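Local coordinates for Steely1 (Dictyostelium discoideum, PDB 2H84), which probably makes polyketides, giving only acylpyrones in vitro, the present chain being its C-terminal type III polyketide synthase domain of the chalcone/stilbene synthase family, at residues A[20-25]-A[99-104]; A[209-214]-A[337-342]; A[32-37]-A[53-58]. All coordinates share one frame; numbering follows the deposited sequence.

In the fold
Contacts 1 and 2 share two neighbouring, antiparallel strands, 15-22 and 209-216, of the N-terminal-half sheet of the thiolase fold. They touch, their centres 9 Å apart. Helix 84-110 packs on one face of these strands and the buried helix 335-345 on the other, so the two contacts lie back to back across the strand pair. Contact 3, a helix-helix pair, lies away from this core, its centre about 27 Å from that of contact 1 and 26 Å from that of contact 2. Along the chain it is nested inside the loop closed by contact 1. Contact 2 follows both and joins the N-terminal and C-terminal chalcone synthase family regions.

Contact 1. Residues A[20-25]-A[99-104]; sequences GISVPG and AQQACL
Ser22 and Ala102 meet where strand 15-22 of the thiolase-fold sheet packs against the long helix 84-110, with Gln101 adding a polar link beside them. The short segments run nearly antiparallel, at 156°, and their axes approach to 6.2 Å. Such closeness rests on small residues: Gly20 brings no side chain to the interface, and Ala102 presents a lone methyl.

The van der Waals part is the packing of Ser22 CB on the backbone and methyl of Ala102. Ser22 CB lies 3.6 Å from Ala102 N and 4.0 Å from Ala102 CB, and the same methyl is 4.0 Å from Gly20 O. The backbones also come together, Ile21 O standing 4.1 Å from Ala102 CA, while the side chain of Ile21 leaves the strand on the face turned from the helix. Ala102 also touches Ser210 and Ala212 on strand 209-216, so the helix straddles two adjacent strands.

The polar part is modest. Ser22 OG has one proton for two weak acceptors, Gln101 OE1 and Leu98 O. Arg105 approaches Gln101 OE1 too, likewise weakly. With CG anti to the backbone N (chi1 -160°) and the chain extended beyond it, the glutamine passes alongside the serine, its CB, CG and CD all near the hydroxyl, before Gln101 OE1 ends 2.9 Å from Ser22 OG.

Contact 2. Residues A[209-214]-A[337-342]; sequences GSAAYI and VIFVMD
Ile338 fills the angle between Ala211 and Tyr213, the two side chains that strand 209-216 turns to helix 335-345. Its CG2 lies 3.5 Å from Ala211 CB and also borders the Tyr213 ring. CG2 stands anti to the backbone N and CG1 anti to the carbonyl carbon, and chi2 (-59°) then carries Ile338 CD1 to 3.6 Å from Tyr213 CE2.

Tyr213 takes the more hindered rotamer, with CG between its own backbone N and carbonyl carbon (chi1 61°). The ring thereby crosses the isoleucine at about a right angle and is met obliquely on its CD2-CE2 side. Its hydroxyl passes beyond the isoleucine to hydrogen-bond with Ser163 OG.

Phe339 leaves the helix to one side, but its ring swings back to the strand. Phe339 CD1 sits 3.7 Å from Ala211 CB, and Phe339 CE1 is 3.4 Å from Ser210 O, both partners lying oblique to the ring. The Ala211 methyl is thus touched by both the isoleucine and the phenylalanine, in a buried interface without hydrogen bonds across it. Ile338 is about 11 Å, side chain to side chain, from Cys157, the predicted active-site residue.

Here a helix of the C-terminal family region packs on a strand of the N-terminal one in the buried core of the thiolase fold. The segment axes cross at 61° and approach to 8.0 Å. Helix 335-345 also spans the next strand, with Ile338 on Ile19 and Phe339 on Ile21, whereas Ser210 and Ala212 project from the other face of strand 209-216 against helix 84-110.

Contact 3. Residues A[32-37]-A[53-58]; sequences SLKDSI and RIFEQS
Phe55 projects from helix 45-56 onto the preceding helix 30-40, where Lys34, Leu33 and Ile37 receive it. This helix-helix contact belongs to the N-terminal chalcone synthase family region, away from the predicted active site. The lysine begins it with its aliphatic root: Lys34 CG lies 3.4 Å from Phe55 CB, and Lys34 CA is equally close to Phe55 CD2, at 3.4 Å. The two side chains slide past each other in opposite directions, so the ring tucks in beside the backbone of helix 30-40 as the lysine runs out toward Glu56. At the far end of the ring, Ile37 CD1 meets the edge near its plane, 3.5 Å from Phe55 CZ. Leu33 adds a looser touch, with CB 4.1 Å from Phe55 CE2.

The charged part lies beyond this apolar layer. Lys34 starts with CG anti to the backbone N (chi1 -178°) and bends at its next two torsions, which brings NZ to 3.3 Å from Glu56 OE2 in a hydrogen-bonded salt bridge. The ammonium approaches from the anti side of the carboxylate, 17° out of its plane. The other oxygen, Glu56 OE1, lies in the plane of the Arg53 guanidinium, in a long salt bridge, and Arg53 is itself paired with Glu49. With an alanine at Lys34, Glu56 is likely to lose its partner from helix 30-40, and Phe55 CB and CG the aliphatic cover of the lysine CG.

Farther out, Phe55 touches Arg63 of strand 62-63 and Ser204 of helix 197-205. Ile37 packs on Ser203, so both helices rest against helix 197-205.

Contact 1. Residues A[20-25]-A[99-104]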
ATOM      1  N   GLY A  20     -18.980  -4.058   8.239  1.00 17.68           N
ATOM      2  CA  GLY A  20     -19.722  -4.911   7.338  1.00 15.88           C
ATOM      3  C   GLY A  20     -18.780  -5.938   6.764  1.00 14.83           C
ATOM      4  O   GLY A  20     -17.610  -5.643   6.510  1.00 15.24           O
ATOM      5  N   ILE A  21     -19.276  -7.149   6.568  1.00 13.34           N
ATOM      6  CA  ILE A  21     -18.451  -8.199   6.005  1.00 12.86           C
ATOM      7  C   ILE A  21     -19.064  -8.704   4.713  1.00 12.89           C
ATOM      8  O   ILE A  21     -20.183  -8.349   4.358  1.00 12.04           O
ATOM      9  CB  ILE A  21     -18.309  -9.387   6.964  1.00 12.91           C
ATOM     10  CG1 ILE A  21     -19.687  -9.941   7.316  1.00 12.33           C
ATOM     11  CG2 ILE A  21     -17.595  -8.954   8.224  1.00 13.61           C
ATOM     12  CD1 ILE A  21     -19.645 -11.325   7.912  1.00 12.43           C
ATOM     13  N   SER A  22     -18.319  -9.548   4.017  1.00 14.43           N
ATOM     14  CA  SER A  22     -18.774 -10.122   2.760  1.00 15.58           C
ATOM     15  C   SER A  22     -17.880 -11.303   2.416  1.00 15.37           C
ATOM     16  O   SER A  22     -16.662 -11.197   2.481  1.00 16.72           O
ATOM     17  CB  SER A  22     -18.706  -9.071   1.653  1.00 15.75           C
ATOM     18  OG  SER A  22     -19.010  -9.647   0.401  1.00 17.07           O
ATOM     19  N   VAL A  23     -18.478 -12.433   2.063  1.00 14.49           N
ATOM     20  CA  VAL A  23     -17.680 -13.604   1.730  1.00 14.85           C
ATOM     21  C   VAL A  23     -18.174 -14.275   0.464  1.00 15.23           C
ATOM     22  O   VAL A  23     -19.341 -14.154   0.100  1.00 17.28           O
ATOM     23  CB  VAL A  23     -17.687 -14.647   2.886  1.00 14.25           C
ATOM     24  CG1 VAL A  23     -16.963 -14.091   4.079  1.00 13.87           C
ATOM     25  CG2 VAL A  23     -19.116 -15.024   3.255  1.00 12.41           C
ATOM     26  N   PRO A  24     -17.288 -14.992  -0.229  1.00 14.41           N
ATOM     27  CA  PRO A  24     -17.672 -15.678  -1.457  1.00 14.87           C
ATOM     28  C   PRO A  24     -18.459 -16.952  -1.191  1.00 15.69           C
ATOM     29  O   PRO A  24     -18.042 -17.791  -0.395  1.00 15.38           O
ATOM     30  CB  PRO A  24     -16.336 -15.952  -2.124  1.00 14.49           C
ATOM     31  CG  PRO A  24     -15.434 -16.130  -0.985  1.00 15.02           C
ATOM     32  CD  PRO A  24     -15.840 -15.080  -0.005  1.00 14.33           C
ATOM     33  N   GLY A  25     -19.609 -17.067  -1.854  1.00 16.95           N
ATOM     34  CA  GLY A  25     -20.457 -18.241  -1.737  1.00 17.23           C
ATOM     35  C   GLY A  25     -20.914 -18.651  -0.352  1.00 18.70           C
ATOM     36  O   GLY A  25     -20.989 -17.831   0.573  1.00 18.06           O
ATOM     37  N   ALA A  99     -15.449  -6.496  -2.253  1.00 17.88           N
ATOM     38  CA  ALA A  99     -15.169  -5.269  -1.513  1.00 19.05           C
ATOM     39  C   ALA A  99     -16.348  -4.290  -1.549  1.00 18.88           C
ATOM     40  O   ALA A  99     -16.607  -3.584  -0.583  1.00 20.01           O
ATOM     41  CB  ALA A  99     -13.916  -4.594  -2.070  1.00 19.30           C
ATOM     42  N   GLN A 100     -17.045  -4.255  -2.677  1.00 18.36           N
ATOM     43  CA  GLN A 100     -18.188  -3.386  -2.853  1.00 19.42           C
ATOM     44  C   GLN A 100     -19.271  -3.834  -1.877  1.00 20.39           C
ATOM     45  O   GLN A 100     -19.941  -3.036  -1.233  1.00 21.53           O
ATOM     46  CB  GLN A 100     -18.698  -3.467  -4.301  1.00 19.54           C
ATOM     47  CG  GLN A 100     -19.748  -2.379  -4.628  1.00 19.41           C
ATOM     48  CD  GLN A 100     -20.352  -2.536  -6.006  1.00 19.85           C
ATOM     49  OE1 GLN A 100     -21.264  -1.788  -6.388  1.00 20.18           O
ATOM     50  NE2 GLN A 100     -19.840  -3.501  -6.751  1.00 19.84           N
ATOM     51  N   GLN A 101     -19.425  -5.143  -1.785  1.00 21.06           N
ATOM     52  CA  GLN A 101     -20.405  -5.770  -0.928  1.00 21.49           C
ATOM     53  C   GLN A 101     -20.156  -5.389   0.531  1.00 20.09           C
ATOM     54  O   GLN A 101     -21.046  -4.939   1.243  1.00 21.22           O
ATOM     55  CB  GLN A 101     -20.357  -7.289  -1.126  1.00 26.21           C
ATOM     56  CG  GLN A 101     -21.645  -7.926  -0.637  1.00 36.19           C
ATOM     57  CD  GLN A 101     -21.748  -9.349  -1.017  1.00 42.70           C
ATOM     58  OE1 GLN A 101     -21.769 -10.283  -0.166  1.00 46.13           O
ATOM     59  NE2 GLN A 101     -21.847  -9.540  -2.297  1.00 45.52           N
ATOM     60  N   ALA A 102     -18.919  -5.551   0.966  1.00 18.53           N
ATOM     61  CA  ALA A 102     -18.553  -5.225   2.333  1.00 17.05           C
ATOM     62  C   ALA A 102     -18.795  -3.738   2.590  1.00 16.51           C
ATOM     63  O   ALA A 102     -19.519  -3.366   3.520  1.00 16.13           O
ATOM     64  CB  ALA A 102     -17.083  -5.594   2.591  1.00 16.13           C
ATOM     65  N   CYS A 103     -18.198  -2.894   1.751  1.00 16.13           N
ATOM     66  CA  CYS A 103     -18.336  -1.438   1.867  1.00 14.66           C
ATOM     67  C   CYS A 103     -19.792  -1.009   1.949  1.00 13.58           C
ATOM     68  O   CYS A 103     -20.165  -0.194   2.785  1.00 13.44           O
ATOM     69  CB  CYS A 103     -17.694  -0.741   0.674  1.00 13.87           C
ATOM     70  SG  CYS A 103     -15.934  -0.644   0.753  1.00 10.95           S
ATOM     71  N   LEU A 104     -20.610  -1.563   1.064  1.00 11.91           N
ATOM     72  CA  LEU A 104     -22.022  -1.252   1.035  1.00 10.16           C
ATOM     73  C   LEU A 104     -22.597  -1.547   2.417  1.00 11.63           C
ATOM     74  O   LEU A 104     -23.170  -0.675   3.060  1.00 11.83           O
ATOM     75  CB  LEU A 104     -22.697  -2.102  -0.043  1.00  6.32           C
ATOM     76  CG  LEU A 104     -23.504  -1.377  -1.118  1.00  4.43           C
ATOM     77  CD1 LEU A 104     -22.952   0.022  -1.352  1.00  3.82           C
ATOM     78  CD2 LEU A 104     -23.489  -2.200  -2.395  1.00  1.00           C
TER

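Contact 2. Residues A[209-214]-A[337-342]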
ATOM      1  N   GLY A 209     -12.196 -13.468   1.988  1.00  6.56           N
ATOM      2  CA  GLY A 209     -13.228 -12.627   2.558  1.00  6.88           C
ATOM      3  C   GLY A 209     -12.908 -11.151   2.447  1.00  8.10           C
ATOM      4  O   GLY A 209     -11.795 -10.763   2.067  1.00  8.18           O
ATOM      5  N   SER A 210     -13.892 -10.325   2.789  1.00  8.48           N
ATOM      6  CA  SER A 210     -13.751  -8.881   2.728  1.00  8.23           C
ATOM      7  C   SER A 210     -14.511  -8.275   3.886  1.00  8.78           C
ATOM      8  O   SER A 210     -15.639  -8.672   4.169  1.00  8.86           O
ATOM      9  CB  SER A 210     -14.335  -8.352   1.416  1.00  9.53           C
ATOM     10  OG  SER A 210     -14.148  -6.949   1.288  1.00 10.57           O
ATOM     11  N   ALA A 211     -13.891  -7.304   4.545  1.00  9.96           N
ATOM     12  CA  ALA A 211     -14.504  -6.625   5.680  1.00  9.29           C
ATOM     13  C   ALA A 211     -14.250  -5.133   5.574  1.00  9.08           C
ATOM     14  O   ALA A 211     -13.138  -4.712   5.261  1.00  9.31           O
ATOM     15  CB  ALA A 211     -13.916  -7.154   6.973  1.00  9.09           C
ATOM     16  N   ALA A 212     -15.277  -4.328   5.821  1.00  9.18           N
ATOM     17  CA  ALA A 212     -15.113  -2.881   5.760  1.00 10.23           C
ATOM     18  C   ALA A 212     -15.670  -2.212   7.014  1.00 11.20           C
ATOM     19  O   ALA A 212     -16.537  -2.768   7.693  1.00 11.80           O
ATOM     20  CB  ALA A 212     -15.799  -2.326   4.518  1.00  8.71           C
ATOM     21  N   TYR A 213     -15.160  -1.026   7.331  1.00 10.94           N
ATOM     22  CA  TYR A 213     -15.645  -0.294   8.491  1.00 12.03           C
ATOM     23  C   TYR A 213     -15.500   1.224   8.309  1.00 12.33           C
ATOM     24  O   TYR A 213     -14.654   1.686   7.550  1.00 12.32           O
ATOM     25  CB  TYR A 213     -14.913  -0.780   9.756  1.00 11.36           C
ATOM     26  CG  TYR A 213     -13.420  -0.567   9.740  1.00 12.11           C
ATOM     27  CD1 TYR A 213     -12.862   0.627  10.201  1.00 12.24           C
ATOM     28  CD2 TYR A 213     -12.561  -1.545   9.237  1.00 12.07           C
ATOM     29  CE1 TYR A 213     -11.484   0.847  10.159  1.00 12.88           C
ATOM     30  CE2 TYR A 213     -11.182  -1.334   9.191  1.00 13.64           C
ATOM     31  CZ  TYR A 213     -10.652  -0.134   9.653  1.00 13.07           C
ATOM     32  OH  TYR A 213      -9.295   0.084   9.601  1.00 14.41           O
ATOM     33  N   ILE A 214     -16.367   1.987   8.968  1.00 13.04           N
ATOM     34  CA  ILE A 214     -16.311   3.442   8.913  1.00 13.34           C
ATOM     35  C   ILE A 214     -15.687   3.899  10.233  1.00 14.28           C
ATOM     36  O   ILE A 214     -15.988   3.349  11.292  1.00 16.08           O
ATOM     37  CB  ILE A 214     -17.706   4.054   8.816  1.00 13.50           C
ATOM     38  CG1 ILE A 214     -18.491   3.401   7.675  1.00 14.74           C
ATOM     39  CG2 ILE A 214     -17.586   5.551   8.624  1.00 12.93           C
ATOM     40  CD1 ILE A 214     -17.935   3.665   6.296  1.00 15.73           C
ATOM     41  N   VAL A 337      -9.464 -10.086  11.321  1.00 18.52           N
ATOM     42  CA  VAL A 337      -9.534  -9.241  12.513  1.00 18.57           C
ATOM     43  C   VAL A 337     -10.866  -8.531  12.569  1.00 17.79           C
ATOM     44  O   VAL A 337     -11.616  -8.656  13.514  1.00 18.76           O
ATOM     45  CB  VAL A 337      -8.472  -8.140  12.464  1.00 20.99           C
ATOM     46  CG1 VAL A 337      -8.013  -7.818  13.864  1.00 20.88           C
ATOM     47  CG2 VAL A 337      -7.326  -8.521  11.495  1.00 23.52           C
ATOM     48  N   ILE A 338     -11.121  -7.760  11.519  1.00 15.27           N
ATOM     49  CA  ILE A 338     -12.361  -7.010  11.379  1.00 12.85           C
ATOM     50  C   ILE A 338     -13.567  -7.941  11.517  1.00 12.37           C
ATOM     51  O   ILE A 338     -14.532  -7.597  12.190  1.00 11.82           O
ATOM     52  CB  ILE A 338     -12.398  -6.289  10.035  1.00 11.64           C
ATOM     53  CG1 ILE A 338     -11.091  -5.506   9.844  1.00  9.33           C
ATOM     54  CG2 ILE A 338     -13.603  -5.383   9.947  1.00  8.92           C
ATOM     55  CD1 ILE A 338     -10.808  -4.471  10.906  1.00  8.08           C
ATOM     56  N   PHE A 339     -13.521  -9.111  10.883  1.00 12.72           N
ATOM     57  CA  PHE A 339     -14.626 -10.067  10.978  1.00 13.76           C
ATOM     58  C   PHE A 339     -14.958 -10.344  12.443  1.00 14.95           C
ATOM     59  O   PHE A 339     -16.133 -10.368  12.836  1.00 14.01           O
ATOM     60  CB  PHE A 339     -14.268 -11.386  10.295  1.00 13.41           C
ATOM     61  CG  PHE A 339     -14.801 -11.524   8.901  1.00 13.56           C
ATOM     62  CD1 PHE A 339     -14.305 -10.733   7.864  1.00 12.59           C
ATOM     63  CD2 PHE A 339     -15.787 -12.470   8.614  1.00 13.48           C
ATOM     64  CE1 PHE A 339     -14.776 -10.889   6.553  1.00 12.18           C
ATOM     65  CE2 PHE A 339     -16.267 -12.635   7.305  1.00 13.96           C
ATOM     66  CZ  PHE A 339     -15.762 -11.840   6.273  1.00 12.77           C
ATOM     67  N   VAL A 340     -13.914 -10.558  13.245  1.00 15.43           N
ATOM     68  CA  VAL A 340     -14.080 -10.818  14.668  1.00 15.74           C
ATOM     69  C   VAL A 340     -14.714  -9.610  15.360  1.00 15.81           C
ATOM     70  O   VAL A 340     -15.657  -9.764  16.131  1.00 16.27           O
ATOM     71  CB  VAL A 340     -12.736 -11.136  15.350  1.00 15.77           C
ATOM     72  CG1 VAL A 340     -12.930 -11.232  16.851  1.00 14.32           C
ATOM     73  CG2 VAL A 340     -12.175 -12.442  14.813  1.00 15.83           C
ATOM     74  N   MET A 341     -14.200  -8.413  15.090  1.00 15.81           N
ATOM     75  CA  MET A 341     -14.765  -7.207  15.689  1.00 17.00           C
ATOM     76  C   MET A 341     -16.262  -7.101  15.388  1.00 18.71           C
ATOM     77  O   MET A 341     -17.048  -6.747  16.264  1.00 20.04           O
ATOM     78  CB  MET A 341     -14.041  -5.958  15.179  1.00 14.94           C
ATOM     79  CG  MET A 341     -12.642  -5.806  15.736  1.00 13.88           C
ATOM     80  SD  MET A 341     -11.750  -4.438  15.011  1.00 12.68           S
ATOM     81  CE  MET A 341     -12.131  -3.159  16.077  1.00 11.41           C
ATOM     82  N   ASP A 342     -16.653  -7.411  14.153  1.00 19.94           N
ATOM     83  CA  ASP A 342     -18.056  -7.360  13.757  1.00 20.79           C
ATOM     84  C   ASP A 342     -18.904  -8.279  14.633  1.00 21.55           C
ATOM     85  O   ASP A 342     -19.792  -7.824  15.351  1.00 23.44           O
ATOM     86  CB  ASP A 342     -18.201  -7.762  12.279  1.00 20.73           C
ATOM     87  CG  ASP A 342     -19.608  -8.265  11.925  1.00 20.57           C
ATOM     88  OD1 ASP A 342     -20.588  -7.488  12.026  1.00 18.37           O
ATOM     89  OD2 ASP A 342     -19.724  -9.451  11.543  1.00 19.51           O
TER

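Contact 3. Residues A[32-37]-A[53-58]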
ATOM      1  N   SER A  32     -15.239 -31.922   4.020  1.00 21.04           N
ATOM      2  CA  SER A  32     -15.242 -32.262   2.601  1.00 21.43           C
ATOM      3  C   SER A  32     -13.987 -31.707   1.932  1.00 21.49           C
ATOM      4  O   SER A  32     -13.443 -32.340   1.029  1.00 21.45           O
ATOM      5  CB  SER A  32     -16.501 -31.739   1.909  1.00 21.33           C
ATOM      6  OG  SER A  32     -16.710 -30.384   2.231  1.00 23.02           O
ATOM      7  N   LEU A  33     -13.524 -30.540   2.376  1.00 21.53           N
ATOM      8  CA  LEU A  33     -12.291 -29.966   1.839  1.00 22.06           C
ATOM      9  C   LEU A  33     -11.163 -30.904   2.271  1.00 22.00           C
ATOM     10  O   LEU A  33     -10.231 -31.168   1.517  1.00 20.95           O
ATOM     11  CB  LEU A  33     -12.030 -28.561   2.401  1.00 22.38           C
ATOM     12  CG  LEU A  33     -12.852 -27.371   1.886  1.00 22.67           C
ATOM     13  CD1 LEU A  33     -12.485 -26.129   2.703  1.00 23.19           C
ATOM     14  CD2 LEU A  33     -12.586 -27.127   0.402  1.00 20.47           C
ATOM     15  N   LYS A  34     -11.260 -31.412   3.494  1.00 22.17           N
ATOM     16  CA  LYS A  34     -10.262 -32.338   3.983  1.00 21.94           C
ATOM     17  C   LYS A  34     -10.212 -33.482   2.985  1.00 22.13           C
ATOM     18  O   LYS A  34      -9.197 -33.697   2.338  1.00 23.50           O
ATOM     19  CB  LYS A  34     -10.653 -32.884   5.349  1.00 22.11           C
ATOM     20  CG  LYS A  34      -9.624 -33.829   5.932  1.00 24.24           C
ATOM     21  CD  LYS A  34     -10.271 -35.065   6.555  1.00 27.22           C
ATOM     22  CE  LYS A  34     -11.181 -34.732   7.730  1.00 27.88           C
ATOM     23  NZ  LYS A  34     -11.594 -35.968   8.458  1.00 29.39           N
ATOM     24  N   ASP A  35     -11.317 -34.205   2.844  1.00 22.03           N
ATOM     25  CA  ASP A  35     -11.357 -35.319   1.910  1.00 22.71           C
ATOM     26  C   ASP A  35     -10.765 -34.909   0.579  1.00 22.68           C
ATOM     27  O   ASP A  35      -9.712 -35.394   0.177  1.00 22.84           O
ATOM     28  CB  ASP A  35     -12.793 -35.797   1.658  1.00 22.81           C
ATOM     29  CG  ASP A  35     -13.525 -36.183   2.925  1.00 24.18           C
ATOM     30  OD1 ASP A  35     -12.892 -36.751   3.845  1.00 24.86           O
ATOM     31  OD2 ASP A  35     -14.747 -35.930   2.987  1.00 24.28           O
ATOM     32  N   SER A  36     -11.460 -34.002  -0.096  1.00 23.72           N
ATOM     33  CA  SER A  36     -11.060 -33.514  -1.414  1.00 23.90           C
ATOM     34  C   SER A  36      -9.605 -33.155  -1.597  1.00 23.11           C
ATOM     35  O   SER A  36      -8.867 -33.872  -2.274  1.00 23.81           O
ATOM     36  CB  SER A  36     -11.920 -32.316  -1.823  1.00 24.65           C
ATOM     37  OG  SER A  36     -13.222 -32.737  -2.198  1.00 25.98           O
ATOM     38  N   ILE A  37      -9.176 -32.051  -1.006  1.00 22.99           N
ATOM     39  CA  ILE A  37      -7.795 -31.671  -1.207  1.00 24.23           C
ATOM     40  C   ILE A  37      -6.748 -32.657  -0.693  1.00 23.71           C
ATOM     41  O   ILE A  37      -5.701 -32.809  -1.318  1.00 23.19           O
ATOM     42  CB  ILE A  37      -7.496 -30.228  -0.715  1.00 25.69           C
ATOM     43  CG1 ILE A  37      -6.497 -30.208   0.383  1.00 25.14           C
ATOM     44  CG2 ILE A  37      -8.607 -29.626  -0.113  1.00 26.00           C
ATOM     45  CD1 ILE A  37      -5.922 -28.856   0.486  1.00 28.55           C
ATOM     46  N   ARG A  53      -4.500 -35.438   8.231  1.00 27.16           N
ATOM     47  CA  ARG A  53      -4.231 -35.231   9.650  1.00 27.51           C
ATOM     48  C   ARG A  53      -4.309 -33.747  10.007  1.00 26.09           C
ATOM     49  O   ARG A  53      -5.064 -33.340  10.897  1.00 23.96           O
ATOM     50  CB  ARG A  53      -2.840 -35.784   9.987  1.00 29.55           C
ATOM     51  CG  ARG A  53      -2.816 -36.752  11.151  1.00 33.05           C
ATOM     52  CD  ARG A  53      -3.812 -37.851  10.934  1.00 37.35           C
ATOM     53  NE  ARG A  53      -3.303 -38.946  10.127  1.00 40.82           N
ATOM     54  CZ  ARG A  53      -4.091 -39.797   9.470  1.00 43.34           C
ATOM     55  NH1 ARG A  53      -5.391 -39.690   9.496  1.00 43.63           N
ATOM     56  NH2 ARG A  53      -3.607 -40.802   8.806  1.00 43.68           N
ATOM     57  N   ILE A  54      -3.517 -32.949   9.295  1.00 25.50           N
ATOM     58  CA  ILE A  54      -3.460 -31.503   9.484  1.00 23.99           C
ATOM     59  C   ILE A  54      -4.847 -30.869   9.486  1.00 24.32           C
ATOM     60  O   ILE A  54      -5.136 -30.022  10.324  1.00 25.47           O
ATOM     61  CB  ILE A  54      -2.593 -30.852   8.385  1.00 21.74           C
ATOM     62  CG1 ILE A  54      -1.121 -31.117   8.678  1.00 20.89           C
ATOM     63  CG2 ILE A  54      -2.874 -29.368   8.291  1.00 20.81           C
ATOM     64  CD1 ILE A  54      -0.198 -30.684   7.569  1.00 21.78           C
ATOM     65  N   PHE A  55      -5.699 -31.271   8.548  1.00 23.63           N
ATOM     66  CA  PHE A  55      -7.050 -30.732   8.493  1.00 23.83           C
ATOM     67  C   PHE A  55      -7.782 -31.043   9.782  1.00 24.06           C
ATOM     68  O   PHE A  55      -8.313 -30.149  10.439  1.00 23.93           O
ATOM     69  CB  PHE A  55      -7.825 -31.316   7.310  1.00 22.77           C
ATOM     70  CG  PHE A  55      -7.608 -30.575   6.025  1.00 21.37           C
ATOM     71  CD1 PHE A  55      -6.373 -30.598   5.399  1.00 20.36           C
ATOM     72  CD2 PHE A  55      -8.620 -29.785   5.485  1.00 20.55           C
ATOM     73  CE1 PHE A  55      -6.152 -29.855   4.244  1.00 20.11           C
ATOM     74  CE2 PHE A  55      -8.408 -29.038   4.329  1.00 18.74           C
ATOM     75  CZ  PHE A  55      -7.173 -29.065   3.715  1.00 18.62           C
ATOM     76  N   GLU A  56      -7.802 -32.321  10.138  1.00 25.41           N
ATOM     77  CA  GLU A  56      -8.460 -32.763  11.356  1.00 26.29           C
ATOM     78  C   GLU A  56      -8.020 -31.914  12.544  1.00 26.50           C
ATOM     79  O   GLU A  56      -8.857 -31.330  13.233  1.00 26.38           O
ATOM     80  CB  GLU A  56      -8.142 -34.238  11.608  1.00 26.36           C
ATOM     81  CG  GLU A  56      -9.051 -35.204  10.857  1.00 25.40           C
ATOM     82  CD  GLU A  56      -8.358 -36.514  10.500  1.00 26.66           C
ATOM     83  OE1 GLU A  56      -7.478 -36.971  11.271  1.00 26.61           O
ATOM     84  OE2 GLU A  56      -8.701 -37.095   9.445  1.00 24.68           O
ATOM     85  N   GLN A  57      -6.712 -31.826  12.771  1.00 26.99           N
ATOM     86  CA  GLN A  57      -6.207 -31.039  13.891  1.00 28.89           C
ATOM     87  C   GLN A  57      -6.223 -29.532  13.683  1.00 28.99           C
ATOM     88  O   GLN A  57      -5.645 -28.796  14.480  1.00 29.39           O
ATOM     89  CB  GLN A  57      -4.784 -31.468  14.277  1.00 30.27           C
ATOM     90  CG  GLN A  57      -4.755 -32.378  15.508  1.00 34.19           C
ATOM     91  CD  GLN A  57      -5.652 -31.852  16.635  1.00 37.67           C
ATOM     92  OE1 GLN A  57      -5.216 -31.095  17.506  1.00 39.52           O
ATOM     93  NE2 GLN A  57      -6.913 -32.245  16.609  1.00 37.58           N
ATOM     94  N   SER A  58      -6.904 -29.070  12.638  1.00 29.24           N
ATOM     95  CA  SER A  58      -6.971 -27.638  12.339  1.00 29.21           C
ATOM     96  C   SER A  58      -8.007 -26.901  13.179  1.00 29.84           C
ATOM     97  O   SER A  58      -7.890 -25.694  13.395  1.00 29.57           O
ATOM     98  CB  SER A  58      -7.295 -27.417  10.857  1.00 28.88           C
ATOM     99  OG  SER A  58      -8.641 -27.738  10.568  1.00 24.27           O
TER